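Local coordinates for protein putative oxidoreductase YfjR (Streptomyces aurantiacus, PDB 4OQZ) that reduces imines to amines with S selectivity, probably using NADPH bound to a Rossmann-type domain as the hydride donor, at residues Val118-Asp129 / Leu148-Asp156; His227-Ser235 / Gly274-Lys283. All blocks are in the same frame, centred on the assembly; numbering follows the deposited sequence.

Interaction 1. Residues Val118-Asp129 / Leu148-Asp156; sequences VLSPPPGIGSPD and LEVITGKTD
V118 and T152 meet methyl to methyl, their side chains set at a slant, where two connections of the Rossmann-type NAD-binding domain lie side by side: the loop leaving strand 112-119 and the turn from helix 138-151 into strand 154-159. CG1 of V118 stands 3.8 Å from CG2 of T152. The threonine can serve two sides because its hydroxyl sits between the backbone N and the carbonyl carbon (chi1 58°), which leaves CG2 anti to the carbonyl carbon, against the valine methyl, while OG1 bonds to K154 O, 2.8 Å away, and to the hydroxyl of T132. With an alanine here, V118 CG1 would probably lose its closest neighbour across the contact and the T132 hydroxyl its bond to OG1. Alongside, I125 sends CD1 to within 4.2 Å of I151 CG2. I125 and G126 are the middle residues of a type II turn, and the backbone of G126 is one in which a CB would jam against the preceding carbonyl. Its N donates to I151 O at 2.6 Å, reaching it from above the carbonyl plane, while G126 O accepts from R24. One residue beyond G126, S127 O accepts from G153 N at 2.8 Å; a CB on G153 would run into P128. On the exposed side, the extended K154 chain passes along P128 O, and its NZ makes a weak bond to D129 O at 3.3 Å.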
loop_
_atom_site.group_PDB
_atom_site.type_symbol
_atom_site.label_atom_id
_atom_site.label_comp_id
_atom_site.label_asym_id
_atom_site.label_seq_id
_atom_site.Cartn_x
_atom_site.Cartn_y
_atom_site.Cartn_z
ATOM N N VAL A 118 11.427 -16.169 -1.744
ATOM C CA VAL A 118 10.565 -16.625 -0.624
ATOM C C VAL A 118 9.694 -15.497 -0.057
ATOM O O VAL A 118 10.209 -14.589 0.596
ATOM C CB VAL A 118 11.346 -17.374 0.528
ATOM C CG1 VAL A 118 10.389 -18.114 1.461
ATOM C CG2 VAL A 118 12.402 -18.336 -0.016
ATOM N N LEU A 119 8.369 -15.587 -0.246
ATOM C CA LEU A 119 7.434 -14.592 0.297
ATOM C C LEU A 119 6.956 -15.092 1.665
ATOM O O LEU A 119 5.787 -15.452 1.848
ATOM C CB LEU A 119 6.242 -14.355 -0.645
ATOM C CG LEU A 119 6.536 -13.876 -2.058
ATOM C CD1 LEU A 119 5.233 -13.594 -2.776
ATOM C CD2 LEU A 119 7.474 -12.650 -2.060
ATOM N N SER A 120 7.904 -15.176 2.598
ATOM C CA SER A 120 7.666 -15.671 3.937
ATOM C C SER A 120 8.676 -15.215 4.938
ATOM O O SER A 120 9.876 -15.344 4.702
ATOM C CB SER A 120 7.624 -17.201 3.968
ATOM O OG SER A 120 7.142 -17.661 5.225
ATOM N N PRO A 121 8.198 -14.809 6.134
ATOM C CA PRO A 121 9.128 -14.600 7.259
ATOM C C PRO A 121 9.574 -16.000 7.758
ATOM O O PRO A 121 8.910 -16.979 7.385
ATOM C CB PRO A 121 8.250 -13.899 8.311
ATOM C CG PRO A 121 6.881 -14.402 8.044
ATOM C CD PRO A 121 6.779 -14.659 6.564
ATOM N N PRO A 122 10.609 -16.146 8.635
ATOM C CA PRO A 122 10.995 -17.498 9.109
ATOM C C PRO A 122 9.916 -18.358 9.796
ATOM O O PRO A 122 9.944 -19.552 9.522
ATOM C CB PRO A 122 12.222 -17.242 9.989
ATOM C CG PRO A 122 12.740 -15.925 9.535
ATOM C CD PRO A 122 11.529 -15.126 9.185
ATOM N N PRO A 123 8.937 -17.858 10.619
ATOM C CA PRO A 123 7.927 -18.785 11.176
ATOM C C PRO A 123 6.905 -19.314 10.149
ATOM O O PRO A 123 6.227 -20.308 10.418
ATOM C CB PRO A 123 7.267 -17.970 12.303
ATOM C CG PRO A 123 7.413 -16.563 11.896
ATOM C CD PRO A 123 8.707 -16.475 11.098
ATOM N N GLY A 124 6.834 -18.677 8.982
ATOM C CA GLY A 124 5.970 -19.074 7.876
ATOM C C GLY A 124 6.585 -20.184 7.039
ATOM O O GLY A 124 5.904 -20.753 6.182
ATOM N N ILE A 125 7.900 -20.463 7.231
ATOM C CA ILE A 125 8.625 -21.535 6.518
ATOM C C ILE A 125 7.991 -22.924 6.822
ATOM O O ILE A 125 7.897 -23.302 7.993
ATOM C CB ILE A 125 10.163 -21.508 6.797
ATOM C CG1 ILE A 125 10.824 -20.184 6.351
ATOM C CG2 ILE A 125 10.862 -22.707 6.195
ATOM C CD1 ILE A 125 10.797 -19.869 4.764
ATOM N N GLY A 126 7.556 -23.633 5.762
ATOM C CA GLY A 126 6.929 -24.949 5.862
ATOM C C GLY A 126 5.411 -24.927 5.877
ATOM O O GLY A 126 4.783 -25.987 5.912
ATOM N N SER A 127 4.812 -23.714 5.890
ATOM C CA SER A 127 3.360 -23.498 5.884
ATOM C C SER A 127 2.759 -23.847 4.498
ATOM O O SER A 127 3.349 -23.465 3.480
ATOM C CB SER A 127 3.038 -22.045 6.237
ATOM O OG SER A 127 1.671 -21.703 6.066
ATOM N N PRO A 128 1.552 -24.491 4.447
ATOM C CA PRO A 128 0.929 -24.805 3.138
ATOM C C PRO A 128 0.396 -23.593 2.373
ATOM O O PRO A 128 0.105 -23.672 1.173
ATOM C CB PRO A 128 -0.213 -25.754 3.511
ATOM C CG PRO A 128 -0.565 -25.394 4.920
ATOM C CD PRO A 128 0.725 -24.985 5.573
ATOM N N ASP A 129 0.285 -22.465 3.081
ATOM C CA ASP A 129 -0.271 -21.220 2.609
ATOM C C ASP A 129 0.748 -20.255 2.051
ATOM O O ASP A 129 0.356 -19.341 1.322
ATOM C CB ASP A 129 -1.091 -20.574 3.729
ATOM C CG ASP A 129 -2.119 -21.526 4.308
ATOM O OD1 ASP A 129 -3.139 -21.774 3.636
ATOM O OD2 ASP A 129 -1.864 -22.085 5.396
ATOM N N LEU A 148 10.984 -28.454 -2.658
ATOM C CA LEU A 148 10.831 -27.005 -2.506
ATOM C C LEU A 148 9.513 -26.685 -1.800
ATOM O O LEU A 148 9.428 -25.648 -1.137
ATOM C CB LEU A 148 10.907 -26.297 -3.872
ATOM C CG LEU A 148 12.135 -26.619 -4.709
ATOM C CD1 LEU A 148 11.937 -26.171 -6.139
ATOM C CD2 LEU A 148 13.409 -26.059 -4.069
ATOM N N GLU A 149 8.521 -27.611 -1.862
ATOM C CA GLU A 149 7.229 -27.454 -1.179
ATOM C C GLU A 149 7.394 -27.560 0.358
ATOM O O GLU A 149 6.474 -27.191 1.111
ATOM C CB GLU A 149 6.193 -28.468 -1.678
ATOM C CG GLU A 149 5.659 -28.131 -3.062
ATOM C CD GLU A 149 4.678 -29.135 -3.632
ATOM O OE1 GLU A 149 4.589 -30.273 -3.118
ATOM O OE2 GLU A 149 3.988 -28.772 -4.607
ATOM N N VAL A 150 8.570 -28.041 0.805
ATOM C CA VAL A 150 8.889 -28.150 2.226
ATOM C C VAL A 150 9.159 -26.732 2.731
ATOM O O VAL A 150 8.677 -26.398 3.817
ATOM C CB VAL A 150 10.025 -29.156 2.530
ATOM C CG1 VAL A 150 10.407 -29.155 4.013
ATOM C CG2 VAL A 150 9.640 -30.560 2.085
ATOM N N ILE A 151 9.861 -25.892 1.921
ATOM C CA ILE A 151 10.158 -24.480 2.226
ATOM C C ILE A 151 8.841 -23.681 2.354
ATOM O O ILE A 151 8.606 -23.087 3.405
ATOM C CB ILE A 151 11.162 -23.847 1.217
ATOM C CG1 ILE A 151 12.569 -24.482 1.387
ATOM C CG2 ILE A 151 11.237 -22.315 1.370
ATOM C CD1 ILE A 151 13.416 -24.480 0.024
ATOM N N THR A 152 8.001 -23.673 1.301
ATOM C CA THR A 152 6.670 -23.040 1.294
ATOM C C THR A 152 5.713 -23.954 0.523
ATOM O O THR A 152 6.085 -24.453 -0.534
ATOM C CB THR A 152 6.704 -21.639 0.662
ATOM O OG1 THR A 152 7.206 -21.726 -0.664
ATOM C CG2 THR A 152 7.493 -20.626 1.470
ATOM N N GLY A 153 4.498 -24.159 1.043
ATOM C CA GLY A 153 3.489 -25.042 0.446
ATOM C C GLY A 153 3.201 -24.774 -1.027
ATOM O O GLY A 153 2.987 -25.712 -1.802
ATOM N N LYS A 154 3.253 -23.479 -1.424
ATOM C CA LYS A 154 3.064 -23.043 -2.798
ATOM C C LYS A 154 4.409 -22.620 -3.396
ATOM O O LYS A 154 5.257 -22.022 -2.705
ATOM C CB LYS A 154 2.040 -21.899 -2.893
ATOM C CG LYS A 154 0.667 -22.192 -2.291
ATOM C CD LYS A 154 -0.083 -20.868 -2.039
ATOM C CE LYS A 154 -1.459 -21.049 -1.438
ATOM N NZ LYS A 154 -2.033 -19.751 -0.986
ATOM N N THR A 155 4.622 -23.000 -4.672
ATOM C CA THR A 155 5.821 -22.666 -5.456
ATOM C C THR A 155 5.335 -22.176 -6.810
ATOM O O THR A 155 4.431 -22.773 -7.408
ATOM C CB THR A 155 6.875 -23.803 -5.520
ATOM O OG1 THR A 155 6.416 -24.873 -6.354
ATOM C CG2 THR A 155 7.322 -24.322 -4.105
ATOM N N ASP A 156 5.906 -21.066 -7.279
ATOM C CA ASP A 156 5.447 -20.442 -8.531
ATOM C C ASP A 156 6.565 -20.253 -9.549
ATOM O O ASP A 156 7.279 -19.255 -9.501
ATOM C CB ASP A 156 4.768 -19.112 -8.190
ATOM C CG ASP A 156 4.010 -18.415 -9.304
ATOM O OD1 ASP A 156 3.973 -18.958 -10.439
ATOM O OD2 ASP A 156 3.396 -17.366 -9.027
#

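Interaction 2. Residues His227-Ser235 / Gly274-Lys283; sequences HAGDVDRLS and GADSFSSVIK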
loop_
_atom_site.group_PDB
_atom_site.type_symbol
_atom_site.label_atom_id
_atom_site.label_comp_id
_atom_site.label_asym_id
_atom_site.label_seq_id
_atom_site.Cartn_x
_atom_site.Cartn_y
_atom_site.Cartn_z
ATOM N N HIS A 227 -5.118 6.660 -20.311
ATOM C CA HIS A 227 -4.811 7.418 -19.093
ATOM C C HIS A 227 -5.746 8.638 -19.071
ATOM O O HIS A 227 -5.278 9.757 -18.900
ATOM C CB HIS A 227 -3.336 7.886 -19.134
ATOM C CG HIS A 227 -2.325 6.790 -18.994
ATOM N ND1 HIS A 227 -1.529 6.402 -20.062
ATOM C CD2 HIS A 227 -1.981 6.064 -17.903
ATOM C CE1 HIS A 227 -0.747 5.442 -19.591
ATOM N NE2 HIS A 227 -0.980 5.211 -18.294
ATOM N N ALA A 228 -7.062 8.407 -19.234
ATOM C CA ALA A 228 -8.116 9.413 -19.447
ATOM C C ALA A 228 -8.353 10.573 -18.446
ATOM O O ALA A 228 -7.483 11.409 -18.243
ATOM C CB ALA A 228 -9.426 8.750 -19.875
ATOM N N GLY A 229 -9.575 10.688 -17.960
ATOM C CA GLY A 229 -10.023 11.740 -17.059
ATOM C C GLY A 229 -11.436 11.390 -16.670
ATOM O O GLY A 229 -12.068 12.071 -15.855
ATOM N N ASP A 230 -11.908 10.284 -17.286
ATOM C CA ASP A 230 -13.204 9.636 -17.182
ATOM C C ASP A 230 -13.656 9.500 -15.726
ATOM O O ASP A 230 -14.713 10.025 -15.368
ATOM C CB ASP A 230 -13.122 8.256 -17.872
ATOM C CG ASP A 230 -14.446 7.595 -18.200
ATOM O OD1 ASP A 230 -15.455 8.328 -18.377
ATOM O OD2 ASP A 230 -14.459 6.354 -18.378
ATOM N N VAL A 231 -12.844 8.824 -14.883
ATOM C CA VAL A 231 -13.157 8.631 -13.465
ATOM C C VAL A 231 -12.267 9.501 -12.562
ATOM O O VAL A 231 -12.705 9.884 -11.478
ATOM C CB VAL A 231 -13.223 7.143 -13.006
ATOM C CG1 VAL A 231 -13.978 7.010 -11.678
ATOM C CG2 VAL A 231 -13.865 6.242 -14.067
ATOM N N ASP A 232 -11.057 9.871 -13.019
ATOM C CA ASP A 232 -10.171 10.683 -12.183
ATOM C C ASP A 232 -9.293 11.669 -12.959
ATOM O O ASP A 232 -8.933 11.411 -14.109
ATOM C CB ASP A 232 -9.305 9.784 -11.263
ATOM C CG ASP A 232 -8.029 9.268 -11.906
ATOM O OD1 ASP A 232 -8.089 8.215 -12.592
ATOM O OD2 ASP A 232 -6.994 9.968 -11.813
ATOM N N ARG A 233 -8.857 12.743 -12.267
ATOM C CA ARG A 233 -7.956 13.756 -12.797
ATOM C C ARG A 233 -6.721 13.904 -11.887
ATOM O O ARG A 233 -6.873 13.981 -10.661
ATOM C CB ARG A 233 -8.697 15.097 -13.013
ATOM C CG ARG A 233 -9.836 15.011 -14.043
ATOM C CD ARG A 233 -11.189 15.507 -13.526
ATOM N NE ARG A 233 -11.809 14.630 -12.516
ATOM C CZ ARG A 233 -12.893 13.877 -12.713
ATOM N NH1 ARG A 233 -13.484 13.849 -13.900
ATOM N NH2 ARG A 233 -13.390 13.149 -11.723
ATOM N N LEU A 234 -5.497 13.939 -12.491
ATOM C CA LEU A 234 -4.207 14.055 -11.782
ATOM C C LEU A 234 -4.123 15.285 -10.861
ATOM O O LEU A 234 -3.574 15.194 -9.758
ATOM C CB LEU A 234 -3.020 14.005 -12.776
ATOM C CG LEU A 234 -1.596 14.188 -12.205
ATOM C CD1 LEU A 234 -1.205 13.073 -11.251
ATOM C CD2 LEU A 234 -0.580 14.311 -13.298
ATOM N N SER A 235 -4.687 16.414 -11.318
ATOM C CA SER A 235 -4.755 17.705 -10.618
ATOM C C SER A 235 -5.471 17.585 -9.270
ATOM O O SER A 235 -5.067 18.246 -8.311
ATOM C CB SER A 235 -5.462 18.735 -11.493
ATOM O OG SER A 235 -6.762 18.292 -11.852
ATOM N N GLY A 274 0.424 14.413 -17.377
ATOM C CA GLY A 274 -0.422 15.599 -17.484
ATOM C C GLY A 274 -1.721 15.459 -16.727
ATOM O O GLY A 274 -2.063 14.344 -16.337
ATOM N N ALA A 275 -2.490 16.564 -16.551
ATOM C CA ALA A 275 -3.780 16.495 -15.844
ATOM C C ALA A 275 -4.870 15.719 -16.637
ATOM O O ALA A 275 -5.943 16.214 -16.999
ATOM C CB ALA A 275 -4.252 17.870 -15.402
ATOM N N ASP A 276 -4.518 14.458 -16.896
ATOM C CA ASP A 276 -5.313 13.379 -17.435
ATOM C C ASP A 276 -5.512 12.504 -16.167
ATOM O O ASP A 276 -5.838 13.066 -15.127
ATOM C CB ASP A 276 -4.537 12.651 -18.537
ATOM C CG ASP A 276 -4.640 13.353 -19.861
ATOM O OD1 ASP A 276 -3.753 14.172 -20.156
ATOM O OD2 ASP A 276 -5.640 13.108 -20.594
ATOM N N SER A 277 -5.306 11.179 -16.228
ATOM C CA SER A 277 -5.462 10.327 -15.049
ATOM C C SER A 277 -4.194 10.346 -14.226
ATOM O O SER A 277 -3.102 10.478 -14.782
ATOM C CB SER A 277 -5.783 8.886 -15.434
ATOM O OG SER A 277 -5.863 8.052 -14.274
ATOM N N PHE A 278 -4.329 10.136 -12.906
ATOM C CA PHE A 278 -3.168 10.044 -12.020
ATOM C C PHE A 278 -2.229 8.866 -12.400
ATOM O O PHE A 278 -1.074 8.832 -11.996
ATOM C CB PHE A 278 -3.593 10.094 -10.542
ATOM C CG PHE A 278 -3.900 8.777 -9.876
ATOM C CD1 PHE A 278 -3.165 8.350 -8.772
ATOM C CD2 PHE A 278 -4.977 8.002 -10.291
ATOM C CE1 PHE A 278 -3.476 7.156 -8.131
ATOM C CE2 PHE A 278 -5.266 6.789 -9.676
ATOM C CZ PHE A 278 -4.533 6.381 -8.578
ATOM N N SER A 279 -2.716 7.960 -13.245
ATOM C CA SER A 279 -1.959 6.851 -13.823
ATOM C C SER A 279 -0.920 7.384 -14.836
ATOM O O SER A 279 0.095 6.730 -15.089
ATOM C CB SER A 279 -2.915 5.901 -14.536
ATOM O OG SER A 279 -2.237 4.751 -15.013
ATOM N N SER A 280 -1.173 8.582 -15.415
ATOM C CA SER A 280 -0.277 9.173 -16.409
ATOM C C SER A 280 1.180 9.289 -15.954
ATOM O O SER A 280 2.059 9.263 -16.797
ATOM C CB SER A 280 -0.810 10.509 -16.918
ATOM O OG SER A 280 0.117 11.107 -17.805
ATOM N N VAL A 281 1.453 9.335 -14.644
ATOM C CA VAL A 281 2.838 9.414 -14.189
ATOM C C VAL A 281 3.709 8.209 -14.591
ATOM O O VAL A 281 4.920 8.366 -14.709
ATOM C CB VAL A 281 3.052 9.908 -12.739
ATOM C CG1 VAL A 281 3.751 11.255 -12.726
ATOM C CG2 VAL A 281 1.750 9.962 -11.952
ATOM N N ILE A 282 3.098 7.025 -14.848
ATOM C CA ILE A 282 3.836 5.823 -15.298
ATOM C C ILE A 282 4.759 6.146 -16.493
ATOM O O ILE A 282 5.924 5.732 -16.491
ATOM C CB ILE A 282 2.896 4.618 -15.615
ATOM C CG1 ILE A 282 2.210 4.094 -14.340
ATOM C CG2 ILE A 282 3.662 3.472 -16.307
ATOM C CD1 ILE A 282 1.033 3.249 -14.589
ATOM N N LYS A 283 4.239 6.891 -17.500
ATOM C CA LYS A 283 5.017 7.271 -18.692
ATOM C C LYS A 283 6.284 8.098 -18.401
ATOM O O LYS A 283 7.201 8.116 -19.223
ATOM C CB LYS A 283 4.171 7.762 -19.896
ATOM C CG LYS A 283 3.096 8.797 -19.601
ATOM C CD LYS A 283 1.864 8.608 -20.485
ATOM C CE LYS A 283 1.475 9.864 -21.236
ATOM N NZ LYS A 283 0.530 10.734 -20.476
#
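The carboxylate of D232 meets the ring of F278 at its edge, the two planes 84° apart, with OD2 only 3.2 Å from F278 CD2. Y218 of the same chain and W177 of the second subunit both make edge-to-face pairs with this ring, and the latter places this corner of the helical C-terminal domain at the dimer interface. The imidazole of H227 is likewise met at its edge, where S279 OG lies 3.2 Å from H227 CD2, while K283 CD approaches it obliquely. D232 illustrates how one carboxylate can hold two successive residues of a distant segment: CG lies between the backbone N and the carbonyl carbon (chi1 85°), and both oxygens offer their syn lone pairs to that segment, OD1 to the S277 hydroxyl at 2.8 Å and OD2 to F278 N at 2.9 Å in an almost straight bond (177°). OD1 is also bonded to the hydroxyl of Y218. The D232 backbone O, by contrast, is buried without a partner. R233 holds the N-cap position of helix 234-250, and in the first turn of that helix L234 N donates to D276 O at 2.8 Å. The L234 side chain crosses that of F278 at about a right angle, bringing CD1 within 3.7 Å of F278 CA and 4.3 Å of V281 CG2. At the other end of the contact, S277 N reaches H227 O at 3.0 Å from well above the carbonyl plane.

How the interactions relate
Followed from the N terminus, the chain first builds most of the nucleotide-binding sheet, and interaction 1 then closes a loop of 18 residues holding strand 131-135 and most of helix 138-151, as the chain enters the edge strand 154-159. The long helix 163-191 carries the chain into the second domain. There interaction 2 closes a wider loop of 38 residues, mostly helices 234-250 and 256-269, and ties its start to the C-terminal segment. The two loops follow in series, neither nested nor crossed. They lie on opposite sides of the chain's centre, with contact centres about 39 Å apart and nearest atoms about 21 Å apart, and each contact lies wholly within its own domain.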